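Local structure of proton-dependent oligopeptide transporter family protein (Xanthomonas campestris, 6EI3) at residues Ile24-Leu29 / Ala45-Ile50; Thr78-Ser83 / Val185-Arg190; Ser212-His217 / Ala261-Gly266. The protein probably imports small peptides across the bacterial inner membrane using the proton gradient, as a POT-family member of the major facilitator superfamily. All coordinates share one frame; numbering follows the deposited sequence.

Contact 1 of 3, residues Ile24-Leu29 / Ala45-Ile50; sequences ILVQFL and AEAKHI. With 78M ((2S)-2,3-dihydroxypropyl(7Z)-pentadec-7-enoate), chain G.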
loop_
_atom_site.group_PDB
_atom_site.type_symbol
_atom_site.label_atom_id
_atom_site.label_comp_id
_atom_site.label_asym_id
_atom_site.label_seq_id
_atom_site.Cartn_x
_atom_site.Cartn_y
_atom_site.Cartn_z
ATOM N N ILE A 24 8.881 -1.568 -13.629
ATOM C CA ILE A 24 9.639 -0.979 -14.750
ATOM C C ILE A 24 9.151 0.432 -15.060
ATOM O O ILE A 24 9.736 1.101 -15.907
ATOM C CB ILE A 24 9.671 -1.831 -16.053
ATOM C CG1 ILE A 24 8.256 -2.158 -16.570
ATOM C CG2 ILE A 24 10.508 -3.058 -15.879
ATOM C CD1 ILE A 24 8.099 -2.149 -18.086
ATOM N N LEU A 25 8.064 0.875 -14.422
ATOM C CA LEU A 25 7.446 2.161 -14.754
ATOM C C LEU A 25 8.408 3.370 -14.701
ATOM O O LEU A 25 8.469 4.130 -15.666
ATOM C CB LEU A 25 6.173 2.420 -13.901
ATOM C CG LEU A 25 5.347 3.699 -14.258
ATOM C CD1 LEU A 25 4.931 3.699 -15.754
ATOM C CD2 LEU A 25 4.069 3.784 -13.399
ATOM N N VAL A 26 9.133 3.557 -13.588
ATOM C CA VAL A 26 10.066 4.677 -13.431
ATOM C C VAL A 26 11.256 4.581 -14.422
ATOM O O VAL A 26 11.591 5.581 -15.061
ATOM C CB VAL A 26 10.494 4.840 -11.953
ATOM C CG1 VAL A 26 11.632 5.844 -11.807
ATOM C CG2 VAL A 26 9.310 5.319 -11.127
ATOM N N GLN A 27 11.871 3.381 -14.572
ATOM C CA GLN A 27 12.984 3.210 -15.503
ATOM C C GLN A 27 12.519 3.476 -16.936
ATOM O O GLN A 27 13.248 4.094 -17.707
ATOM C CB GLN A 27 13.619 1.818 -15.369
ATOM C CG GLN A 27 14.899 1.672 -16.227
ATOM C CD GLN A 27 16.019 0.914 -15.559
ATOM O OE1 GLN A 27 15.816 0.132 -14.626
ATOM N NE2 GLN A 27 17.238 1.121 -16.040
ATOM N N PHE A 28 11.292 3.051 -17.291
ATOM C CA PHE A 28 10.769 3.372 -18.614
ATOM C C PHE A 28 10.555 4.903 -18.701
ATOM O O PHE A 28 10.954 5.520 -19.686
ATOM C CB PHE A 28 9.410 2.653 -18.890
ATOM C CG PHE A 28 8.626 3.335 -19.996
ATOM C CD1 PHE A 28 9.070 3.292 -21.315
ATOM C CD2 PHE A 28 7.478 4.069 -19.708
ATOM C CE1 PHE A 28 8.382 3.976 -22.326
ATOM C CE2 PHE A 28 6.789 4.745 -20.718
ATOM C CZ PHE A 28 7.232 4.679 -22.020
ATOM N N LEU A 29 9.879 5.505 -17.690
ATOM C CA LEU A 29 9.543 6.940 -17.759
ATOM C C LEU A 29 10.730 7.891 -17.886
ATOM O O LEU A 29 10.662 8.840 -18.658
ATOM C CB LEU A 29 8.663 7.374 -16.567
ATOM C CG LEU A 29 7.179 6.920 -16.603
ATOM C CD1 LEU A 29 6.519 7.177 -15.267
ATOM C CD2 LEU A 29 6.397 7.606 -17.742
ATOM N N ALA A 45 11.686 13.929 -10.040
ATOM C CA ALA A 45 10.494 14.270 -9.257
ATOM C C ALA A 45 9.220 13.928 -10.039
ATOM O O ALA A 45 8.292 13.352 -9.472
ATOM C CB ALA A 45 10.513 15.744 -8.894
ATOM N N GLU A 46 9.184 14.268 -11.344
ATOM C CA GLU A 46 8.048 13.973 -12.207
ATOM C C GLU A 46 7.797 12.470 -12.329
ATOM O O GLU A 46 6.645 12.055 -12.228
ATOM C CB GLU A 46 8.207 14.624 -13.575
ATOM C CG GLU A 46 6.939 14.584 -14.417
ATOM C CD GLU A 46 7.077 15.171 -15.805
ATOM O OE1 GLU A 46 8.195 15.591 -16.175
ATOM O OE2 GLU A 46 6.054 15.234 -16.519
ATOM N N ALA A 47 8.862 11.650 -12.510
ATOM C CA ALA A 47 8.699 10.197 -12.608
ATOM C C ALA A 47 8.180 9.638 -11.292
ATOM O O ALA A 47 7.271 8.817 -11.324
ATOM C CB ALA A 47 10.008 9.517 -13.007
ATOM N N LYS A 48 8.676 10.154 -10.131
ATOM C CA LYS A 48 8.206 9.724 -8.796
ATOM C C LYS A 48 6.723 10.107 -8.632
ATOM O O LYS A 48 5.939 9.325 -8.097
ATOM C CB LYS A 48 9.001 10.406 -7.681
ATOM C CG LYS A 48 10.420 9.919 -7.522
ATOM C CD LYS A 48 11.092 10.730 -6.429
ATOM C CE LYS A 48 12.583 10.571 -6.467
ATOM N NZ LYS A 48 13.216 11.324 -5.350
ATOM N N HIS A 49 6.357 11.315 -9.102
ATOM C CA HIS A 49 4.999 11.840 -8.997
ATOM C C HIS A 49 4.016 10.905 -9.648
ATOM O O HIS A 49 3.024 10.575 -9.025
ATOM C CB HIS A 49 4.886 13.256 -9.584
ATOM C CG HIS A 49 3.737 14.008 -9.001
ATOM N ND1 HIS A 49 3.854 14.689 -7.791
ATOM C CD2 HIS A 49 2.451 14.070 -9.418
ATOM C CE1 HIS A 49 2.650 15.178 -7.541
ATOM N NE2 HIS A 49 1.771 14.817 -8.483
ATOM N N ILE A 50 4.327 10.423 -10.870
ATOM C CA ILE A 50 3.492 9.481 -11.606
ATOM C C ILE A 50 3.362 8.117 -10.882
ATOM O O ILE A 50 2.252 7.593 -10.751
ATOM C CB ILE A 50 4.017 9.337 -13.067
ATOM C CG1 ILE A 50 3.907 10.678 -13.824
ATOM C CG2 ILE A 50 3.266 8.216 -13.821
ATOM C CD1 ILE A 50 4.860 10.840 -15.029
HETATM O O21 78M G . 3.297 17.124 -12.586
HETATM C C20 78M G . 2.316 16.833 -13.574
HETATM C C18 78M G . 2.133 15.340 -13.721
HETATM O O19 78M G . 3.249 14.770 -14.409
HETATM C C17 78M G . 0.851 14.968 -14.433
HETATM O O2 78M G . 0.199 13.946 -13.636
HETATM C C1 78M G . 0.432 12.659 -13.927
HETATM O O1 78M G . 1.253 12.287 -14.720
HETATM C C2 78M G . -0.434 11.749 -13.109
HETATM C C3 78M G . -0.843 10.467 -13.817
HETATM C C4 78M G . -0.995 9.320 -12.840
HETATM C C5 78M G . -1.824 8.158 -13.339
HETATM C C6 78M G . -2.364 7.273 -12.219
HETATM C C7 78M G . -3.620 7.804 -11.606
HETATM C C8 78M G . -4.325 7.237 -10.644
HETATM C C9 78M G . -5.595 7.764 -10.055
HETATM C C10 78M G . -5.397 8.480 -8.726
HETATM C C11 78M G . -6.673 8.622 -7.909
HETATM C C12 78M G . -6.444 9.316 -6.585
HETATM C C13 78M G . -7.580 9.220 -5.589
HETATM C C15 78M G . -8.353 9.861 -3.270
HETATM C C14 78M G . -7.195 9.754 -4.225
#
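Val-26 and Leu-29 pack against Ala-47 and Ile-50 in a buried contact made by apolar side chains, where helix 25-30 at the end of the first membrane crossing meets helix 40-60. The two short axes pass 9.5 Å apart and run broadly antiparallel, their directions 142° apart. The backbones come nearest at Val-26 and Ala-47, whose CA atoms lie 5.7 Å apart, an approach that the small methyl of Ala-47 permits. Val-26 meets this residue with both branches: CG1 lies 4.2 Å from Ala-47 CB, while CG2 comes loosely near Ala-47 O. One turn on, Leu-29 has CG beside its backbone N and opposite the carbonyl carbon (chi1 -74°), which turns the isobutyl group toward helix 40-60, with CD1 in front. The CD1 methyl touches Ile-50 CG2 at 3.7 Å, the two branched chains meeting at a slant, and Leu-29 CB lies 4.4 Å from Ala-47 CB.

Ile-50 has a second neighbour in the bound monoacylglycerol. Its CG2 branch meets the leucine, whereas CG1 lies 3.2 Å from the ester carbonyl oxygen O1 of the lipid; CD1, at the end of that branch, still lies near Leu-29 CD1. Glu-46 points toward the glycerol head on an extended chain, and its OE2 stays 3.5 Å from lipid O19. Both carboxylate oxygens are taken up by backbone N-H groups, those of Glu-37 and Gln-36, so this carboxylate ties the connecting segment to helix 40-60. Leu-315 covers Val-26 from helix 312-317, and Phe-104 and Leu-107 of helix 100-117 close over Ile-50. The arrangement is that of the antiparallel pair formed by the first two transmembrane helices of the major facilitator fold, here with a lipid site along its flank.

Contact 2 of 3, residues Thr78-Ser83 / Val185-Arg190; sequences TIIWFS and VFWLGR. With 78M ((2S)-2,3-dihydroxypropyl(7Z)-pentadec-7-enoate), chain B.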
loop_
_atom_site.group_PDB
_atom_site.type_symbol
_atom_site.label_atom_id
_atom_site.label_comp_id
_atom_site.label_asym_id
_atom_site.label_seq_id
_atom_site.Cartn_x
_atom_site.Cartn_y
_atom_site.Cartn_z
ATOM N N THR A 78 -18.241 -7.879 -10.101
ATOM C CA THR A 78 -17.373 -6.742 -9.815
ATOM C C THR A 78 -15.938 -7.070 -10.243
ATOM O O THR A 78 -15.314 -6.253 -10.928
ATOM C CB THR A 78 -17.526 -6.331 -8.347
ATOM O OG1 THR A 78 -18.920 -6.205 -8.067
ATOM C CG2 THR A 78 -16.830 -5.002 -8.033
ATOM N N ILE A 79 -15.460 -8.296 -9.927
ATOM C CA ILE A 79 -14.122 -8.738 -10.333
ATOM C C ILE A 79 -14.003 -8.708 -11.849
ATOM O O ILE A 79 -13.026 -8.166 -12.364
ATOM C CB ILE A 79 -13.682 -10.126 -9.737
ATOM C CG1 ILE A 79 -13.466 -10.018 -8.208
ATOM C CG2 ILE A 79 -12.357 -10.600 -10.437
ATOM C CD1 ILE A 79 -13.495 -11.387 -7.429
ATOM N N ILE A 80 -14.983 -9.284 -12.553
ATOM C CA ILE A 80 -15.000 -9.351 -14.015
ATOM C C ILE A 80 -14.902 -7.962 -14.660
ATOM O O ILE A 80 -14.066 -7.763 -15.539
ATOM C CB ILE A 80 -16.235 -10.167 -14.528
ATOM C CG1 ILE A 80 -15.980 -11.684 -14.443
ATOM C CG2 ILE A 80 -16.657 -9.768 -15.962
ATOM C CD1 ILE A 80 -14.935 -12.313 -15.468
ATOM N N TRP A 81 -15.740 -7.006 -14.206
ATOM C CA TRP A 81 -15.777 -5.672 -14.795
ATOM C C TRP A 81 -14.547 -4.846 -14.473
ATOM O O TRP A 81 -14.046 -4.173 -15.362
ATOM C CB TRP A 81 -17.083 -4.944 -14.455
ATOM C CG TRP A 81 -18.210 -5.435 -15.317
ATOM C CD1 TRP A 81 -19.237 -6.248 -14.937
ATOM C CD2 TRP A 81 -18.327 -5.283 -16.744
ATOM N NE1 TRP A 81 -20.035 -6.542 -16.020
ATOM C CE2 TRP A 81 -19.499 -5.962 -17.143
ATOM C CE3 TRP A 81 -17.566 -4.611 -17.723
ATOM C CZ2 TRP A 81 -19.941 -5.978 -18.475
ATOM C CZ3 TRP A 81 -18.000 -4.633 -19.043
ATOM C CH2 TRP A 81 -19.177 -5.305 -19.408
ATOM N N PHE A 82 -14.034 -4.917 -13.236
ATOM C CA PHE A 82 -12.798 -4.217 -12.896
ATOM C C PHE A 82 -11.619 -4.844 -13.654
ATOM O O PHE A 82 -10.747 -4.111 -14.099
ATOM C CB PHE A 82 -12.540 -4.228 -11.387
ATOM C CG PHE A 82 -13.181 -3.076 -10.653
ATOM C CD1 PHE A 82 -12.601 -1.813 -10.664
ATOM C CD2 PHE A 82 -14.366 -3.251 -9.957
ATOM C CE1 PHE A 82 -13.182 -0.749 -9.968
ATOM C CE2 PHE A 82 -14.949 -2.183 -9.260
ATOM C CZ PHE A 82 -14.355 -0.937 -9.271
ATOM N N SER A 83 -11.613 -6.190 -13.829
ATOM C CA SER A 83 -10.535 -6.878 -14.559
ATOM C C SER A 83 -10.509 -6.498 -16.042
ATOM O O SER A 83 -9.432 -6.402 -16.617
ATOM C CB SER A 83 -10.627 -8.391 -14.390
ATOM O OG SER A 83 -10.410 -8.739 -13.032
ATOM N N VAL A 185 -8.993 -16.756 -17.481
ATOM C CA VAL A 185 -8.973 -17.892 -16.557
ATOM C C VAL A 185 -10.065 -17.727 -15.474
ATOM O O VAL A 185 -10.815 -18.670 -15.219
ATOM C CB VAL A 185 -7.552 -18.172 -15.985
ATOM C CG1 VAL A 185 -7.611 -19.089 -14.766
ATOM C CG2 VAL A 185 -6.641 -18.786 -17.062
ATOM N N PHE A 186 -10.200 -16.507 -14.907
ATOM C CA PHE A 186 -11.238 -16.236 -13.911
ATOM C C PHE A 186 -12.622 -16.549 -14.521
ATOM O O PHE A 186 -13.372 -17.326 -13.950
ATOM C CB PHE A 186 -11.150 -14.781 -13.372
ATOM C CG PHE A 186 -12.097 -14.496 -12.216
ATOM C CD1 PHE A 186 -11.789 -14.911 -10.918
ATOM C CD2 PHE A 186 -13.284 -13.798 -12.422
ATOM C CE1 PHE A 186 -12.673 -14.661 -9.853
ATOM C CE2 PHE A 186 -14.139 -13.509 -11.353
ATOM C CZ PHE A 186 -13.833 -13.949 -10.077
ATOM N N TRP A 187 -12.890 -16.029 -15.735
ATOM C CA TRP A 187 -14.135 -16.232 -16.491
ATOM C C TRP A 187 -14.404 -17.722 -16.817
ATOM O O TRP A 187 -15.553 -18.163 -16.775
ATOM C CB TRP A 187 -14.099 -15.356 -17.763
ATOM C CG TRP A 187 -15.262 -15.534 -18.691
ATOM C CD1 TRP A 187 -16.466 -14.889 -18.641
ATOM C CD2 TRP A 187 -15.308 -16.391 -19.840
ATOM N NE1 TRP A 187 -17.275 -15.324 -19.669
ATOM C CE2 TRP A 187 -16.594 -16.257 -20.412
ATOM C CE3 TRP A 187 -14.400 -17.298 -20.417
ATOM C CZ2 TRP A 187 -16.986 -16.973 -21.554
ATOM C CZ3 TRP A 187 -14.785 -18.000 -21.553
ATOM C CH2 TRP A 187 -16.068 -17.843 -22.104
ATOM N N LEU A 188 -13.351 -18.506 -17.085
ATOM C CA LEU A 188 -13.496 -19.939 -17.381
ATOM C C LEU A 188 -14.059 -20.767 -16.204
ATOM O O LEU A 188 -14.650 -21.805 -16.432
ATOM C CB LEU A 188 -12.168 -20.534 -17.906
ATOM C CG LEU A 188 -11.872 -20.267 -19.398
ATOM C CD1 LEU A 188 -10.399 -20.395 -19.698
ATOM C CD2 LEU A 188 -12.650 -21.221 -20.301
ATOM N N GLY A 189 -13.904 -20.297 -14.971
ATOM C CA GLY A 189 -14.486 -21.006 -13.839
ATOM C C GLY A 189 -15.851 -20.489 -13.408
ATOM O O GLY A 189 -16.355 -20.951 -12.385
ATOM N N ARG A 190 -16.456 -19.515 -14.165
ATOM C CA ARG A 190 -17.727 -18.816 -13.829
ATOM C C ARG A 190 -18.904 -19.728 -13.430
ATOM O O ARG A 190 -19.583 -19.427 -12.449
ATOM C CB ARG A 190 -18.175 -17.828 -14.939
ATOM C CG ARG A 190 -18.845 -18.428 -16.187
ATOM C CD ARG A 190 -18.737 -17.549 -17.431
ATOM N NE ARG A 190 -19.173 -18.261 -18.651
ATOM C CZ ARG A 190 -18.413 -19.084 -19.372
ATOM N NH1 ARG A 190 -17.150 -19.308 -19.028
ATOM N NH2 ARG A 190 -18.907 -19.676 -20.454
HETATM O O21 78M B . -21.318 -11.399 -14.087
HETATM C C20 78M B . -22.091 -10.556 -14.929
HETATM C C18 78M B . -21.216 -9.851 -15.940
HETATM O O19 78M B . -21.931 -8.749 -16.510
HETATM C C17 78M B . -20.743 -10.778 -17.033
HETATM O O2 78M B . -19.777 -10.020 -17.799
HETATM C C1 78M B . -19.060 -10.677 -18.719
HETATM O O1 78M B . -19.102 -11.871 -18.876
HETATM C C2 78M B . -18.223 -9.726 -19.530
HETATM C C3 78M B . -17.233 -10.383 -20.491
HETATM C C4 78M B . -16.047 -11.044 -19.796
HETATM C C5 78M B . -14.962 -11.521 -20.744
HETATM C C6 78M B . -13.964 -12.482 -20.107
HETATM C C7 78M B . -12.694 -12.650 -20.891
HETATM C C8 78M B . -12.448 -13.476 -21.903
HETATM C C9 78M B . -13.378 -14.463 -22.558
HETATM C C10 78M B . -12.695 -15.287 -23.658
HETATM C C11 78M B . -11.861 -16.454 -23.143
HETATM C C12 78M B . -10.811 -16.965 -24.121
HETATM C C13 78M B . -10.118 -18.251 -23.675
HETATM C C15 78M B . -7.579 -17.931 -23.870
HETATM C C14 78M B . -8.836 -18.592 -24.430
#
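Ile-79 lies over one face of the Phe-186 ring while Ile-80 comes to the edge of the same ring, so two consecutive side chains of helix 62-95 hold one aromatic of helix 168-188 from two directions. The CG2 methyl of Ile-79 makes a CH-pi contact, 3.7 Å from the ring centroid of Phe-186 and 19° off its normal, and the two side chains cross at about a right angle. CB of Ile-79 lies by CE2 and CZ of the ring, CD1 by CZ and CE1. Ile-80 has CG1 in the plane of the phenyl ring, and its CD1 reaches Phe-186 CD2 at 3.8 Å. That methyl also lies 3.9 Å from Trp-187 CB and so touches both residues at once. Tyr-76 and Tyr-193 add further rings around Phe-186.

The indole of Trp-187 is held between unlike neighbours. The guanidinium of Arg-190 lies flat over one face, with NH1 3.2 Å above the plane; on the opposite face runs the acyl chain of the bound monoacylglycerol, whose C6 approaches CG of Trp-187 to 3.6 Å. NH1 of Arg-190 also gives an N-H to Trp-187 O, with the acceptor in the guanidinium plane but the donor 45° out of the carbonyl plane. This bond holds the guanidinium over the indole, while backbone N of Arg-190 reaches the same oxygen from the opposite face.

On helix 62-95 Trp-81 NE1 donates to lipid O19 at 3.0 Å, and Thr-77 OG1 also bonds the lipid. The chemistry is therefore divided: residues 78-83 and 185-190 meet through aliphatic-aromatic contact, while polar groups at the rim hold the glycerol head and leave its chain against the indole, consistent with a place near the membrane interface.

Contact 3 of 3, residues Ser212-His217 / Ala261-Gly266; sequences SALLAH and AGIGGG. With 78M ((2S)-2,3-dihydroxypropyl(7Z)-pentadec-7-enoate), chain O.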
loop_
_atom_site.group_PDB
_atom_site.type_symbol
_atom_site.label_atom_id
_atom_site.label_comp_id
_atom_site.label_asym_id
_atom_site.label_seq_id
_atom_site.Cartn_x
_atom_site.Cartn_y
_atom_site.Cartn_z
ATOM N N SER A 212 -24.770 6.912 14.625
ATOM C CA SER A 212 -25.443 7.109 15.913
ATOM C C SER A 212 -24.606 7.942 16.876
ATOM O O SER A 212 -25.160 8.803 17.539
ATOM C CB SER A 212 -25.795 5.776 16.553
ATOM O OG SER A 212 -26.733 5.058 15.771
ATOM N N ALA A 213 -23.275 7.710 16.935
ATOM C CA ALA A 213 -22.345 8.445 17.804
ATOM C C ALA A 213 -22.320 9.935 17.483
ATOM O O ALA A 213 -22.463 10.742 18.395
ATOM C CB ALA A 213 -20.938 7.865 17.686
ATOM N N LEU A 214 -22.149 10.298 16.190
ATOM C CA LEU A 214 -22.089 11.691 15.729
ATOM C C LEU A 214 -23.424 12.447 15.829
ATOM O O LEU A 214 -23.425 13.615 16.227
ATOM C CB LEU A 214 -21.535 11.778 14.290
ATOM C CG LEU A 214 -20.037 11.507 14.072
ATOM C CD1 LEU A 214 -19.751 11.196 12.615
ATOM C CD2 LEU A 214 -19.179 12.682 14.519
ATOM N N LEU A 215 -24.550 11.793 15.463
ATOM C CA LEU A 215 -25.887 12.415 15.475
ATOM C C LEU A 215 -26.573 12.472 16.843
ATOM O O LEU A 215 -27.386 13.376 17.054
ATOM C CB LEU A 215 -26.840 11.751 14.459
ATOM C CG LEU A 215 -26.495 11.828 12.966
ATOM C CD1 LEU A 215 -27.379 10.887 12.168
ATOM C CD2 LEU A 215 -26.626 13.238 12.423
ATOM N N ALA A 216 -26.303 11.507 17.751
ATOM C CA ALA A 216 -26.940 11.478 19.080
ATOM C C ALA A 216 -26.704 12.732 19.910
ATOM O O ALA A 216 -25.582 13.230 19.993
ATOM C CB ALA A 216 -26.514 10.245 19.866
ATOM N N HIS A 217 -27.786 13.238 20.520
ATOM C CA HIS A 217 -27.762 14.415 21.380
ATOM C C HIS A 217 -27.512 14.014 22.831
ATOM O O HIS A 217 -27.819 12.884 23.225
ATOM C CB HIS A 217 -29.086 15.189 21.266
ATOM C CG HIS A 217 -29.241 15.925 19.973
ATOM N ND1 HIS A 217 -29.809 15.323 18.865
ATOM C CD2 HIS A 217 -28.890 17.192 19.652
ATOM C CE1 HIS A 217 -29.795 16.240 17.913
ATOM N NE2 HIS A 217 -29.244 17.379 18.337
ATOM N N ALA A 261 -9.336 12.183 9.894
ATOM C CA ALA A 261 -9.026 12.784 11.184
ATOM C C ALA A 261 -10.244 13.429 11.860
ATOM O O ALA A 261 -10.479 13.184 13.047
ATOM C CB ALA A 261 -7.892 13.790 11.038
ATOM N N GLY A 262 -11.002 14.222 11.102
ATOM C CA GLY A 262 -12.179 14.933 11.594
ATOM C C GLY A 262 -13.341 14.038 11.973
ATOM O O GLY A 262 -13.855 14.151 13.089
ATOM N N ILE A 263 -13.766 13.140 11.050
ATOM C CA ILE A 263 -14.873 12.206 11.305
ATOM C C ILE A 263 -14.449 11.182 12.382
ATOM O O ILE A 263 -15.207 10.964 13.328
ATOM C CB ILE A 263 -15.453 11.580 9.998
ATOM C CG1 ILE A 263 -16.016 12.689 9.057
ATOM C CG2 ILE A 263 -16.535 10.519 10.293
ATOM C CD1 ILE A 263 -16.011 12.370 7.559
ATOM N N GLY A 264 -13.228 10.634 12.264
ATOM C CA GLY A 264 -12.661 9.702 13.241
ATOM C C GLY A 264 -12.572 10.296 14.640
ATOM O O GLY A 264 -13.132 9.739 15.594
ATOM N N GLY A 265 -11.916 11.454 14.741
ATOM C CA GLY A 265 -11.731 12.192 15.985
ATOM C C GLY A 265 -13.036 12.706 16.564
ATOM O O GLY A 265 -13.187 12.795 17.787
ATOM N N GLY A 266 -13.976 13.026 15.673
ATOM C CA GLY A 266 -15.312 13.495 16.021
ATOM C C GLY A 266 -16.153 12.376 16.595
ATOM O O GLY A 266 -16.940 12.607 17.519
HETATM O O21 78M O . -5.982 6.420 21.581
HETATM C C20 78M O . -7.145 6.578 20.784
HETATM C C18 78M O . -7.117 7.886 20.028
HETATM O O19 78M O . -7.011 8.980 20.942
HETATM C C17 78M O . -8.330 8.070 19.151
HETATM O O2 78M O . -7.968 9.082 18.181
HETATM C C1 78M O . -8.742 9.223 17.098
HETATM O O1 78M O . -9.807 8.679 16.954
HETATM C C2 78M O . -8.104 10.132 16.089
HETATM C C3 78M O . -7.802 9.440 14.766
HETATM C C4 78M O . -6.464 9.856 14.169
HETATM C C5 78M O . -6.557 10.602 12.848
HETATM C C6 78M O . -6.773 9.711 11.618
HETATM C C7 78M O . -5.527 9.548 10.808
HETATM C C8 78M O . -5.289 10.052 9.609
HETATM C C9 78M O . -4.027 9.882 8.814
HETATM C C10 78M O . -3.006 10.974 9.148
HETATM C C11 78M O . -1.595 10.469 9.397
HETATM C C12 78M O . -0.818 11.324 10.390
HETATM C C13 78M O . 0.541 10.777 10.809
HETATM C C15 78M O . 3.021 10.755 10.397
HETATM C C14 78M O . 1.662 11.026 9.815
#
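Leu-214 O, together with Ala-213 O, accepts from NE2 of Gln-270, so the end of helix 248-270 engages the last turn of helix 206-215 just beside the apolar contact that Leu-214 makes with Ile-263 and Gly-266. There the weight falls on the leucine side chain, whose two methyls divide the work. CD2 presses on bare backbone, 3.7 Å from Gly-266 C, and lies equally near the carbonyl oxygen of that glycine; CD1 meets the CG2 branch of Ile-263 at 4.0 Å, the two side chains crossing at about a right angle. A chi1 of -72° turns the isobutyl group of Leu-214 toward helix 248-270. Since Gly-266 has no side chain, the methyl settles directly on the main chain, and the CA atoms of Leu-214 and Gly-266 are 7.0 Å apart.

Helices 224-239 and 248-270 are probably the additional pair that bacterial POT transporters carry between the two six-helix halves of the major facilitator fold, and helix 206-215 lies in the connection that leads to them from helix 168-188. Helix 224-239 closes one flank of the contact, Ala-229 touching both Leu-214 and Ile-263.

A monoacylglycerol lies on the other side of helix 248-270. Its C5 is 3.7 Å from Ala-261 CA, and its ester carbonyl oxygen O1 lies beside Gly-264 O at the same distance. The hydroxyl of Tyr-493 is hydrogen-bonded to this lipid as well.

Overall arrangement
Contacts 1 and 2 are buried, whereas contact 3 is only partly so and lies farthest from the centre of the chain, on the opposite side of it from contact 1. Helices 40-60 and 62-95, consecutive in the chain, carry one side each of contacts 1 and 2, whose centres are 30 Å apart; helices 168-188 and 206-215 likewise lead from contact 2 to contact 3. No two contacts touch. All three join helices through apolar groups, but the means differ: branched aliphatics against an alanine in contact 1, isoleucines around aromatics in contact 2, and a leucine on glycine backbone in contact 3. A separate monoacylglycerol borders each.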